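Local coordinates for L-Ribose isomerase (Acinetobacter, PDB 4Q0S), which isomerises the non-natural sugar L-ribose, probably to its ketose L-ribulose, in a metal-containing active site inside a cupin barrel, at residues Asp47-Val52 and Ala73-Glu78; Pro116-Arg121 and Asp242-Ser247; Ser125-Leu130 and Val212-Ser217. All blocks are in the same frame, centred on the assembly; numbering follows the deposited sequence.

Contact 1: Asp47-Val52 and Ala73-Glu78; sequences DSAGIV and AMIIFE
Ile-51 and Ile-76 both carry CG1 anti to the carbonyl carbon (chi1 -54° and -62°), and with the second torsion extended their chains cross obliquely until the CD1 methyls meet at 3.8 Å. Phe-77 has the same first torsion, which brings the ring round towards Ala-49; CE1 then comes to 3.7 Å from Ala-49 CB, while CG2 of Ile-75 lies over one ring face near the rim. The backbones run antiparallel. Ile-51 and Met-74 form the hydrogen-bonded pair, in which Ile-51 N reaches Met-74 O at 2.7 Å and Met-74 N returns a bond to Ile-51 O. A third bond, from Ile-76 N to Ala-49 O at 2.9 Å, lies where the chain enters strand 50-52. Gly-50, lacking a side chain, faces Ile-75, whose CG1 rests 4.1 Å from Gly-50 CA. On the side of Ile-75 and Phe-77 the sheet is covered by helix 19-35, whereas Ile-76 touches the bound D-ribitol and Arg-254. The short strand 50-52 thus closes one margin of the six-stranded antiparallel sheet, an edge pairing in a cupin barrel, with Ile-76 contributing to the lining of the sugar pocket.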
loop_
_atom_site.group_PDB
_atom_site.type_symbol
_atom_site.label_atom_id
_atom_site.label_comp_id
_atom_site.label_asym_id
_atom_site.label_seq_id
_atom_site.Cartn_x
_atom_site.Cartn_y
_atom_site.Cartn_z
ATOM N N ASP A 47 -4.277 -19.747 -16.722
ATOM C CA ASP A 47 -4.814 -19.463 -18.050
ATOM C C ASP A 47 -6.316 -19.196 -18.075
ATOM O O ASP A 47 -6.901 -19.070 -19.145
ATOM C CB ASP A 47 -4.497 -20.609 -19.015
ATOM C CG ASP A 47 -3.014 -20.754 -19.276
ATOM O OD1 ASP A 47 -2.278 -19.755 -19.134
ATOM O OD2 ASP A 47 -2.587 -21.869 -19.642
ATOM N N SER A 48 -6.940 -19.124 -16.905
ATOM C CA SER A 48 -8.366 -18.840 -16.835
ATOM C C SER A 48 -8.612 -17.446 -16.255
ATOM O O SER A 48 -9.733 -16.931 -16.305
ATOM C CB SER A 48 -9.080 -19.883 -15.973
ATOM O OG SER A 48 -9.121 -21.138 -16.625
ATOM N N ALA A 49 -7.558 -16.835 -15.715
ATOM C CA ALA A 49 -7.672 -15.512 -15.115
ATOM C C ALA A 49 -7.977 -14.423 -16.137
ATOM O O ALA A 49 -8.764 -13.519 -15.868
ATOM C CB ALA A 49 -6.388 -15.175 -14.350
ATOM N N GLY A 50 -7.350 -14.502 -17.305
ATOM C CA GLY A 50 -7.587 -13.509 -18.339
ATOM C C GLY A 50 -8.789 -13.924 -19.168
ATOM O O GLY A 50 -8.773 -14.979 -19.799
ATOM N N ILE A 51 -9.826 -13.091 -19.174
ATOM C CA ILE A 51 -11.063 -13.401 -19.887
ATOM C C ILE A 51 -11.392 -12.477 -21.060
ATOM O O ILE A 51 -11.291 -11.255 -20.962
ATOM C CB ILE A 51 -12.254 -13.373 -18.897
ATOM C CG1 ILE A 51 -11.959 -14.298 -17.715
ATOM C CG2 ILE A 51 -13.548 -13.802 -19.591
ATOM C CD1 ILE A 51 -12.880 -14.063 -16.514
ATOM N N VAL A 52 -11.789 -13.076 -22.176
ATOM C CA VAL A 52 -12.180 -12.326 -23.366
ATOM C C VAL A 52 -13.601 -12.822 -23.648
ATOM O O VAL A 52 -13.811 -14.014 -23.872
ATOM C CB VAL A 52 -11.247 -12.638 -24.559
ATOM C CG1 VAL A 52 -11.663 -11.829 -25.779
ATOM C CG2 VAL A 52 -9.800 -12.313 -24.178
ATOM N N ALA A 73 -13.410 -7.524 -22.021
ATOM C CA ALA A 73 -12.367 -8.422 -21.551
ATOM C C ALA A 73 -11.898 -7.925 -20.185
ATOM O O ALA A 73 -11.934 -6.723 -19.900
ATOM C CB ALA A 73 -11.208 -8.431 -22.533
ATOM N N MET A 74 -11.444 -8.849 -19.347
ATOM C CA MET A 74 -11.001 -8.485 -18.012
ATOM C C MET A 74 -10.217 -9.620 -17.398
ATOM O O MET A 74 -10.150 -10.721 -17.948
ATOM C CB MET A 74 -12.212 -8.219 -17.122
ATOM C CG MET A 74 -12.946 -9.508 -16.767
ATOM S SD MET A 74 -14.550 -9.252 -16.014
ATOM C CE MET A 74 -14.035 -8.496 -14.456
ATOM N N ILE A 75 -9.649 -9.343 -16.231
ATOM C CA ILE A 75 -8.884 -10.339 -15.503
ATOM C C ILE A 75 -9.531 -10.531 -14.147
ATOM O O ILE A 75 -9.983 -9.567 -13.531
ATOM C CB ILE A 75 -7.423 -9.884 -15.283
ATOM C CG1 ILE A 75 -6.690 -9.843 -16.621
ATOM C CG2 ILE A 75 -6.726 -10.820 -14.294
ATOM C CD1 ILE A 75 -5.246 -9.457 -16.503
ATOM N N ILE A 76 -9.589 -11.777 -13.690
ATOM C CA ILE A 76 -10.156 -12.066 -12.385
ATOM C C ILE A 76 -9.250 -13.050 -11.672
ATOM O O ILE A 76 -8.919 -14.100 -12.220
ATOM C CB ILE A 76 -11.567 -12.699 -12.479
ATOM C CG1 ILE A 76 -12.536 -11.729 -13.161
ATOM C CG2 ILE A 76 -12.072 -13.048 -11.081
ATOM C CD1 ILE A 76 -13.950 -12.293 -13.346
ATOM N N PHE A 77 -8.820 -12.683 -10.468
ATOM C CA PHE A 77 -7.983 -13.550 -9.652
ATOM C C PHE A 77 -8.873 -13.898 -8.469
ATOM O O PHE A 77 -9.143 -13.061 -7.608
ATOM C CB PHE A 77 -6.722 -12.823 -9.165
ATOM C CG PHE A 77 -5.751 -12.477 -10.263
ATOM C CD1 PHE A 77 -5.208 -13.469 -11.075
ATOM C CD2 PHE A 77 -5.355 -11.160 -10.467
ATOM C CE1 PHE A 77 -4.279 -13.151 -12.074
ATOM C CE2 PHE A 77 -4.428 -10.828 -11.460
ATOM C CZ PHE A 77 -3.889 -11.825 -12.263
ATOM N N GLU A 78 -9.347 -15.136 -8.447
ATOM C CA GLU A 78 -10.231 -15.600 -7.395
ATOM C C GLU A 78 -9.463 -16.182 -6.211
ATOM O O GLU A 78 -8.757 -17.180 -6.353
ATOM C CB GLU A 78 -11.183 -16.633 -7.995
ATOM C CG GLU A 78 -12.127 -17.310 -7.036
ATOM C CD GLU A 78 -13.022 -18.310 -7.754
ATOM O OE1 GLU A 78 -14.033 -17.888 -8.349
ATOM O OE2 GLU A 78 -12.700 -19.517 -7.739
#

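Contact 2: Pro116-Arg121 and Asp242-Ser247; sequences PHHHGR and DNDFVS. With CO (cobalt (II) ion), chain B; NCO (cobalt hexammine(III)), chain E; RB0 (D-ribitol), chain C.
Behind a cobalt ligand, Asp-242 O accepts a hydrogen bond from His-119 ND1 at 2.8 Å, only 2° out of the imidazole plane, which fixes the rotation of the ring and turns NE2 to the metal; the same segment, 242-247, holds a second cobalt complex, cobalt hexammine, on its other side. The active-site cobalt is bound by His-117 NE2 at 2.3 Å and His-119 NE2 at 2.2 Å, by O4 and O5 of D-ribitol, and by Glu-124 and His-199. His-117 ND1 is held by Pro-115 O. The His-117 side chain, with CG wedged between backbone N and carbonyl carbon (chi1 67°), is backed by Phe-245: its CB sits over the phenyl face, 3.9 Å from the centroid, in a CH-pi contact, and the two rings are slid apart with little overlap.

At the far end Asp-242 OD1 takes Arg-121 N on its syn lone pair and Arg-121 NH1 from above the carboxylate plane, the latter a salt bridge of 2.8 Å; Arg-121 NE goes to Glu-97. On the opposite face, His-118 lies alongside Asp-244, CE1 to OD2 3.3 Å, but His-118 ND1 is buried without a partner in the model. Asp-244 OD1 accepts from ammines N3 and N4 of the hexammine, and Phe-245 O from N3, N4 and N6. The backbones pair antiparallel, and Val-246 N bonds Pro-116 O, which also accepts a hydrogen bond from a water that in turn accepts from Ser-247 N.

Strand 244-245 is thereby the margin of the five-stranded sheet, next to strand 113-118, which pairs on its other side with strand 199-202. Ser-247 is the N-cap of helix 248-254, and Ala-250 and Arg-254 of that helix pack on Phe-245.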
loop_
_atom_site.group_PDB
_atom_site.type_symbol
_atom_site.label_atom_id
_atom_site.label_comp_id
_atom_site.label_asym_id
_atom_site.label_seq_id
_atom_site.Cartn_x
_atom_site.Cartn_y
_atom_site.Cartn_z
ATOM N N PRO A 116 -22.584 -6.719 -20.033
ATOM C CA PRO A 116 -23.920 -6.835 -19.447
ATOM C C PRO A 116 -24.298 -8.280 -19.160
ATOM O O PRO A 116 -24.202 -9.148 -20.033
ATOM C CB PRO A 116 -24.812 -6.218 -20.516
ATOM C CG PRO A 116 -23.966 -5.108 -21.035
ATOM C CD PRO A 116 -22.600 -5.784 -21.176
ATOM N N HIS A 117 -24.736 -8.532 -17.934
ATOM C CA HIS A 117 -25.154 -9.865 -17.538
ATOM C C HIS A 117 -25.849 -9.773 -16.193
ATOM O O HIS A 117 -25.858 -8.713 -15.556
ATOM C CB HIS A 117 -23.942 -10.799 -17.425
ATOM C CG HIS A 117 -23.010 -10.441 -16.307
ATOM N ND1 HIS A 117 -22.199 -9.328 -16.340
ATOM C CD2 HIS A 117 -22.798 -11.026 -15.103
ATOM C CE1 HIS A 117 -21.527 -9.241 -15.203
ATOM N NE2 HIS A 117 -21.873 -10.259 -14.436
ATOM N N HIS A 118 -26.452 -10.876 -15.767
ATOM C CA HIS A 118 -27.096 -10.906 -14.468
ATOM C C HIS A 118 -26.971 -12.310 -13.923
ATOM O O HIS A 118 -26.719 -13.250 -14.675
ATOM C CB HIS A 118 -28.572 -10.475 -14.549
ATOM C CG HIS A 118 -29.502 -11.533 -15.051
ATOM N ND1 HIS A 118 -29.680 -11.797 -16.391
ATOM C CD2 HIS A 118 -30.319 -12.385 -14.389
ATOM C CE1 HIS A 118 -30.568 -12.765 -16.534
ATOM N NE2 HIS A 118 -30.971 -13.140 -15.332
ATOM N N HIS A 119 -27.120 -12.445 -12.612
ATOM C CA HIS A 119 -27.018 -13.742 -11.956
ATOM C C HIS A 119 -28.342 -14.099 -11.292
ATOM O O HIS A 119 -28.988 -13.246 -10.687
ATOM C CB HIS A 119 -25.921 -13.703 -10.893
ATOM C CG HIS A 119 -24.608 -13.201 -11.406
ATOM N ND1 HIS A 119 -23.819 -13.931 -12.267
ATOM C CD2 HIS A 119 -23.967 -12.023 -11.214
ATOM C CE1 HIS A 119 -22.748 -13.227 -12.584
ATOM N NE2 HIS A 119 -22.814 -12.065 -11.959
ATOM N N GLY A 120 -28.743 -15.361 -11.398
ATOM C CA GLY A 120 -29.981 -15.773 -10.770
ATOM C C GLY A 120 -29.778 -15.954 -9.277
ATOM O O GLY A 120 -30.684 -15.684 -8.482
ATOM N N ARG A 121 -28.577 -16.384 -8.889
ATOM C CA ARG A 121 -28.279 -16.634 -7.479
ATOM C C ARG A 121 -27.230 -15.730 -6.817
ATOM O O ARG A 121 -27.335 -15.419 -5.626
ATOM C CB ARG A 121 -27.848 -18.095 -7.317
ATOM C CG ARG A 121 -28.685 -19.068 -8.138
ATOM C CD ARG A 121 -28.150 -20.481 -8.041
ATOM N NE ARG A 121 -28.846 -21.404 -8.936
ATOM C CZ ARG A 121 -28.852 -21.301 -10.263
ATOM N NH1 ARG A 121 -28.200 -20.312 -10.862
ATOM N NH2 ARG A 121 -29.500 -22.197 -10.995
ATOM N N ASP A 242 -24.606 -19.972 -13.511
ATOM C CA ASP A 242 -25.240 -18.809 -12.909
ATOM C C ASP A 242 -24.845 -17.502 -13.590
ATOM O O ASP A 242 -24.886 -16.437 -12.978
ATOM C CB ASP A 242 -24.892 -18.760 -11.418
ATOM C CG ASP A 242 -25.741 -17.771 -10.651
ATOM O OD1 ASP A 242 -26.983 -17.818 -10.789
ATOM O OD2 ASP A 242 -25.169 -16.953 -9.901
ATOM N N ASN A 243 -24.444 -17.589 -14.854
ATOM C CA ASN A 243 -24.077 -16.403 -15.617
ATOM C C ASN A 243 -25.022 -16.294 -16.800
ATOM O O ASN A 243 -25.186 -17.245 -17.562
ATOM C CB ASN A 243 -22.640 -16.484 -16.141
ATOM C CG ASN A 243 -21.606 -16.355 -15.041
ATOM O OD1 ASN A 243 -21.867 -15.769 -13.991
ATOM N ND2 ASN A 243 -20.412 -16.888 -15.288
ATOM N N ASP A 244 -25.646 -15.133 -16.947
ATOM C CA ASP A 244 -26.570 -14.909 -18.046
ATOM C C ASP A 244 -26.187 -13.601 -18.720
ATOM O O ASP A 244 -26.627 -12.529 -18.306
ATOM C CB ASP A 244 -28.004 -14.819 -17.518
ATOM C CG ASP A 244 -29.047 -14.978 -18.614
ATOM O OD1 ASP A 244 -28.803 -14.530 -19.758
ATOM O OD2 ASP A 244 -30.123 -15.548 -18.323
ATOM N N PHE A 245 -25.350 -13.689 -19.748
ATOM C CA PHE A 245 -24.912 -12.506 -20.475
ATOM C C PHE A 245 -25.975 -12.093 -21.483
ATOM O O PHE A 245 -26.600 -12.946 -22.116
ATOM C CB PHE A 245 -23.585 -12.793 -21.182
ATOM C CG PHE A 245 -22.433 -12.977 -20.238
ATOM C CD1 PHE A 245 -21.664 -11.887 -19.838
ATOM C CD2 PHE A 245 -22.159 -14.225 -19.689
ATOM C CE1 PHE A 245 -20.641 -12.038 -18.901
ATOM C CE2 PHE A 245 -21.138 -14.390 -18.749
ATOM C CZ PHE A 245 -20.378 -13.293 -18.356
ATOM N N VAL A 246 -26.186 -10.786 -21.616
ATOM C CA VAL A 246 -27.174 -10.265 -22.553
ATOM C C VAL A 246 -26.792 -10.639 -23.984
ATOM O O VAL A 246 -27.648 -11.006 -24.792
ATOM C CB VAL A 246 -27.293 -8.731 -22.443
ATOM C CG1 VAL A 246 -28.315 -8.214 -23.441
ATOM C CG2 VAL A 246 -27.693 -8.343 -21.031
ATOM N N SER A 247 -25.501 -10.544 -24.293
ATOM C CA SER A 247 -25.007 -10.888 -25.620
ATOM C C SER A 247 -24.586 -12.356 -25.626
ATOM O O SER A 247 -23.787 -12.778 -24.791
ATOM C CB SER A 247 -23.810 -10.010 -25.976
ATOM O OG SER A 247 -23.423 -10.217 -27.322
HETATM CO CO CO B . -21.684 -10.234 -12.135
HETATM CO CO NCO E . -29.420 -15.079 -23.481
HETATM N N1 NCO E . -30.741 -15.886 -22.557
HETATM N N2 NCO E . -29.274 -16.530 -24.540
HETATM N N3 NCO E . -29.568 -13.620 -22.417
HETATM N N4 NCO E . -28.202 -15.789 -22.347
HETATM N N5 NCO E . -30.635 -14.369 -24.610
HETATM N N6 NCO E . -28.094 -14.276 -24.411
HETATM C C1 RB0 C . -17.865 -11.781 -14.499
HETATM O O1 RB0 C . -17.537 -12.682 -15.543
HETATM C C2 RB0 C . -17.654 -12.463 -13.155
HETATM O O2 RB0 C . -18.677 -13.432 -12.936
HETATM C C3 RB0 C . -17.630 -11.422 -12.016
HETATM O O3 RB0 C . -17.210 -12.040 -10.809
HETATM C C4 RB0 C . -18.982 -10.732 -11.799
HETATM O O4 RB0 C . -20.025 -11.527 -12.342
HETATM C C5 RB0 C . -18.982 -9.354 -12.454
HETATM O O5 RB0 C . -20.173 -8.647 -12.109
HETATM O O HOH W 1 -23.314 -9.699 -22.500
#

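Contact 3: Ser125-Leu130 and Val212-Ser217; sequences SYEVVL and VVREVS. With RB0 (D-ribitol), chain C.
Ser-125 and Val-216 begin a ladder of backbone hydrogen bonds between two antiparallel strands. Val-216 N bonds Ser-125 O, Glu-127 and Arg-214 exchange a pair of bonds, and Val-212 N gives one to Leu-130 O. Val-212 O is gripped twice, by Val-129 N at 2.8 Å and by Leu-130 N at 3.2 Å, the latter on a lone pair; with two residues facing one, this is a classic beta bulge. The Ser-125 hydroxyl adds a side-chain bond: set between backbone N and carbonyl carbon (chi1 76°), OG donates in the carbonyl plane to Val-216 O at 2.7 Å, and it also receives a water that bonds Arg-214 O.

Among apolar contacts, Tyr-126 CB meets Val-213 CG1 at 4.0 Å, Leu-130 CB lies 3.9 Å from Val-212 CG2, and Val-129 CB lies 4.2 Å from Val-212 CG1.

Charged groups divide between the two faces. Glu-127 and Arg-214 run side by side, carboxylate and guanidinium planes 12° apart, yet Glu-127 OE2 stays 4.0 Å from Arg-214 NE, too far for an ion pair within the chain. Instead Glu-127 OE1 forms a salt bridge with Arg-214 NH2 of the second subunit, and Arg-214 NH2 with Glu-127 OE1 of that subunit; Glu-127 OE1 also pairs with Lys-190. Across the sheet, Glu-215 OE1 approaches the edge of the Tyr-126 ring at CE1. Tyr-126 OH bonds Glu-124, a cobalt ligand.

The chemistry implies a double role for this strand pair: reciprocal ion pairs join subunits on one face, and on the other Glu-215 binds the ribitol, its OE2 shared between ribitol O3, at 3.2 Å, and Lys-104 NZ.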
loop_
_atom_site.group_PDB
_atom_site.type_symbol
_atom_site.label_atom_id
_atom_site.label_comp_id
_atom_site.label_asym_id
_atom_site.label_seq_id
_atom_site.Cartn_x
_atom_site.Cartn_y
_atom_site.Cartn_z
ATOM N N SER A 125 -20.825 -7.339 -4.356
ATOM C CA SER A 125 -20.528 -6.088 -3.665
ATOM C C SER A 125 -19.186 -5.647 -4.243
ATOM O O SER A 125 -18.314 -6.488 -4.503
ATOM C CB SER A 125 -20.414 -6.291 -2.150
ATOM O OG SER A 125 -19.184 -6.904 -1.793
ATOM N N TYR A 126 -19.021 -4.343 -4.461
ATOM C CA TYR A 126 -17.786 -3.829 -5.042
ATOM C C TYR A 126 -17.016 -2.881 -4.144
ATOM O O TYR A 126 -17.595 -2.054 -3.443
ATOM C CB TYR A 126 -18.063 -3.085 -6.356
ATOM C CG TYR A 126 -18.980 -3.800 -7.309
ATOM C CD1 TYR A 126 -18.727 -5.111 -7.697
ATOM C CD2 TYR A 126 -20.103 -3.157 -7.834
ATOM C CE1 TYR A 126 -19.565 -5.772 -8.584
ATOM C CE2 TYR A 126 -20.952 -3.805 -8.725
ATOM C CZ TYR A 126 -20.678 -5.114 -9.095
ATOM O OH TYR A 126 -21.524 -5.773 -9.956
ATOM N N GLU A 127 -15.698 -2.994 -4.208
ATOM C CA GLU A 127 -14.792 -2.140 -3.457
ATOM C C GLU A 127 -13.703 -1.751 -4.454
ATOM O O GLU A 127 -12.940 -2.605 -4.897
ATOM C CB GLU A 127 -14.173 -2.916 -2.288
ATOM C CG GLU A 127 -13.176 -2.117 -1.464
ATOM C CD GLU A 127 -12.298 -2.997 -0.588
ATOM O OE1 GLU A 127 -12.833 -3.906 0.081
ATOM O OE2 GLU A 127 -11.072 -2.768 -0.562
ATOM N N VAL A 128 -13.643 -0.479 -4.836
ATOM C CA VAL A 128 -12.619 -0.052 -5.779
ATOM C C VAL A 128 -11.300 0.113 -5.029
ATOM O O VAL A 128 -11.243 0.772 -3.992
ATOM C CB VAL A 128 -13.000 1.284 -6.472
ATOM C CG1 VAL A 128 -11.839 1.777 -7.350
ATOM C CG2 VAL A 128 -14.257 1.085 -7.330
ATOM N N VAL A 129 -10.244 -0.503 -5.550
ATOM C CA VAL A 129 -8.935 -0.427 -4.916
ATOM C C VAL A 129 -8.062 0.596 -5.624
ATOM O O VAL A 129 -7.327 1.355 -4.981
ATOM C CB VAL A 129 -8.233 -1.802 -4.941
ATOM C CG1 VAL A 129 -6.895 -1.730 -4.197
ATOM C CG2 VAL A 129 -9.143 -2.854 -4.319
ATOM N N LEU A 130 -8.154 0.619 -6.950
ATOM C CA LEU A 130 -7.380 1.545 -7.762
ATOM C C LEU A 130 -8.194 1.960 -8.979
ATOM O O LEU A 130 -8.922 1.147 -9.554
ATOM C CB LEU A 130 -6.076 0.882 -8.218
ATOM C CG LEU A 130 -5.066 1.811 -8.888
ATOM C CD1 LEU A 130 -4.420 2.669 -7.816
ATOM C CD2 LEU A 130 -4.010 1.008 -9.635
ATOM N N VAL A 212 -9.003 -1.539 -10.640
ATOM C CA VAL A 212 -8.783 -2.722 -9.821
ATOM C C VAL A 212 -9.896 -2.722 -8.787
ATOM O O VAL A 212 -10.042 -1.765 -8.016
ATOM C CB VAL A 212 -7.403 -2.694 -9.109
ATOM C CG1 VAL A 212 -7.185 -4.004 -8.331
ATOM C CG2 VAL A 212 -6.299 -2.520 -10.133
ATOM N N VAL A 213 -10.688 -3.789 -8.778
ATOM C CA VAL A 213 -11.814 -3.882 -7.858
ATOM C C VAL A 213 -11.849 -5.194 -7.098
ATOM O O VAL A 213 -11.626 -6.265 -7.660
ATOM C CB VAL A 213 -13.164 -3.750 -8.613
ATOM C CG1 VAL A 213 -14.340 -3.750 -7.615
ATOM C CG2 VAL A 213 -13.174 -2.476 -9.439
ATOM N N ARG A 214 -12.142 -5.103 -5.813
ATOM C CA ARG A 214 -12.248 -6.285 -4.987
ATOM C C ARG A 214 -13.736 -6.653 -4.928
ATOM O O ARG A 214 -14.571 -5.841 -4.524
ATOM C CB ARG A 214 -11.706 -5.975 -3.588
ATOM C CG ARG A 214 -11.733 -7.142 -2.622
ATOM C CD ARG A 214 -11.256 -6.696 -1.243
ATOM N NE ARG A 214 -9.803 -6.526 -1.158
ATOM C CZ ARG A 214 -8.987 -7.417 -0.597
ATOM N NH1 ARG A 214 -7.681 -7.193 -0.556
ATOM N NH2 ARG A 214 -9.486 -8.534 -0.077
ATOM N N GLU A 215 -14.078 -7.862 -5.362
ATOM C CA GLU A 215 -15.469 -8.288 -5.309
ATOM C C GLU A 215 -15.681 -9.314 -4.211
ATOM O O GLU A 215 -14.935 -10.285 -4.101
ATOM C CB GLU A 215 -15.930 -8.894 -6.641
ATOM C CG GLU A 215 -17.379 -9.409 -6.572
ATOM C CD GLU A 215 -17.840 -10.075 -7.849
ATOM O OE1 GLU A 215 -17.937 -9.373 -8.872
ATOM O OE2 GLU A 215 -18.105 -11.301 -7.830
ATOM N N VAL A 216 -16.697 -9.076 -3.391
ATOM C CA VAL A 216 -17.059 -9.984 -2.317
ATOM C C VAL A 216 -18.504 -10.354 -2.628
ATOM O O VAL A 216 -19.399 -9.513 -2.569
ATOM C CB VAL A 216 -16.958 -9.298 -0.931
ATOM C CG1 VAL A 216 -17.596 -10.166 0.127
ATOM C CG2 VAL A 216 -15.497 -9.067 -0.580
ATOM N N SER A 217 -18.729 -11.610 -2.987
ATOM C CA SER A 217 -20.073 -12.031 -3.346
ATOM C C SER A 217 -20.396 -13.398 -2.785
ATOM O O SER A 217 -19.601 -13.988 -2.045
ATOM C CB SER A 217 -20.193 -12.092 -4.865
ATOM O OG SER A 217 -19.472 -13.210 -5.357
HETATM C C1 RB0 C . -17.865 -11.781 -14.499
HETATM O O1 RB0 C . -17.537 -12.682 -15.543
HETATM C C2 RB0 C . -17.654 -12.463 -13.155
HETATM O O2 RB0 C . -18.677 -13.432 -12.936
HETATM C C3 RB0 C . -17.630 -11.422 -12.016
HETATM O O3 RB0 C . -17.210 -12.040 -10.809
HETATM C C4 RB0 C . -18.982 -10.732 -11.799
HETATM O O4 RB0 C . -20.025 -11.527 -12.342
HETATM C C5 RB0 C . -18.982 -9.354 -12.454
HETATM O O5 RB0 C . -20.173 -8.647 -12.109
HETATM O O HOH W 2 -16.395 -5.664 -2.112
#

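From the N terminus, contact 1 comes first, closing a short loop that contains helix 60-63 before the chain reaches strand 101-108. Contact 1 is complete before contact 2 opens at 116-121; contact 2 closes at 242-247, with 120 residues between its segments. Contact 3 is nested within that loop, and none cross. Contacts 1 and 3 lie in the same six-stranded sheet, linked by strand 101-108 between strands 73-82 and 211-217, whereas contact 2 belongs to the five-stranded sheet, its centre about 19 Å from that of contact 3 and about 17 Å from that of contact 1. All three reach the D-ribitol at the cobalt, which therefore lies between the two sheets of the barrel.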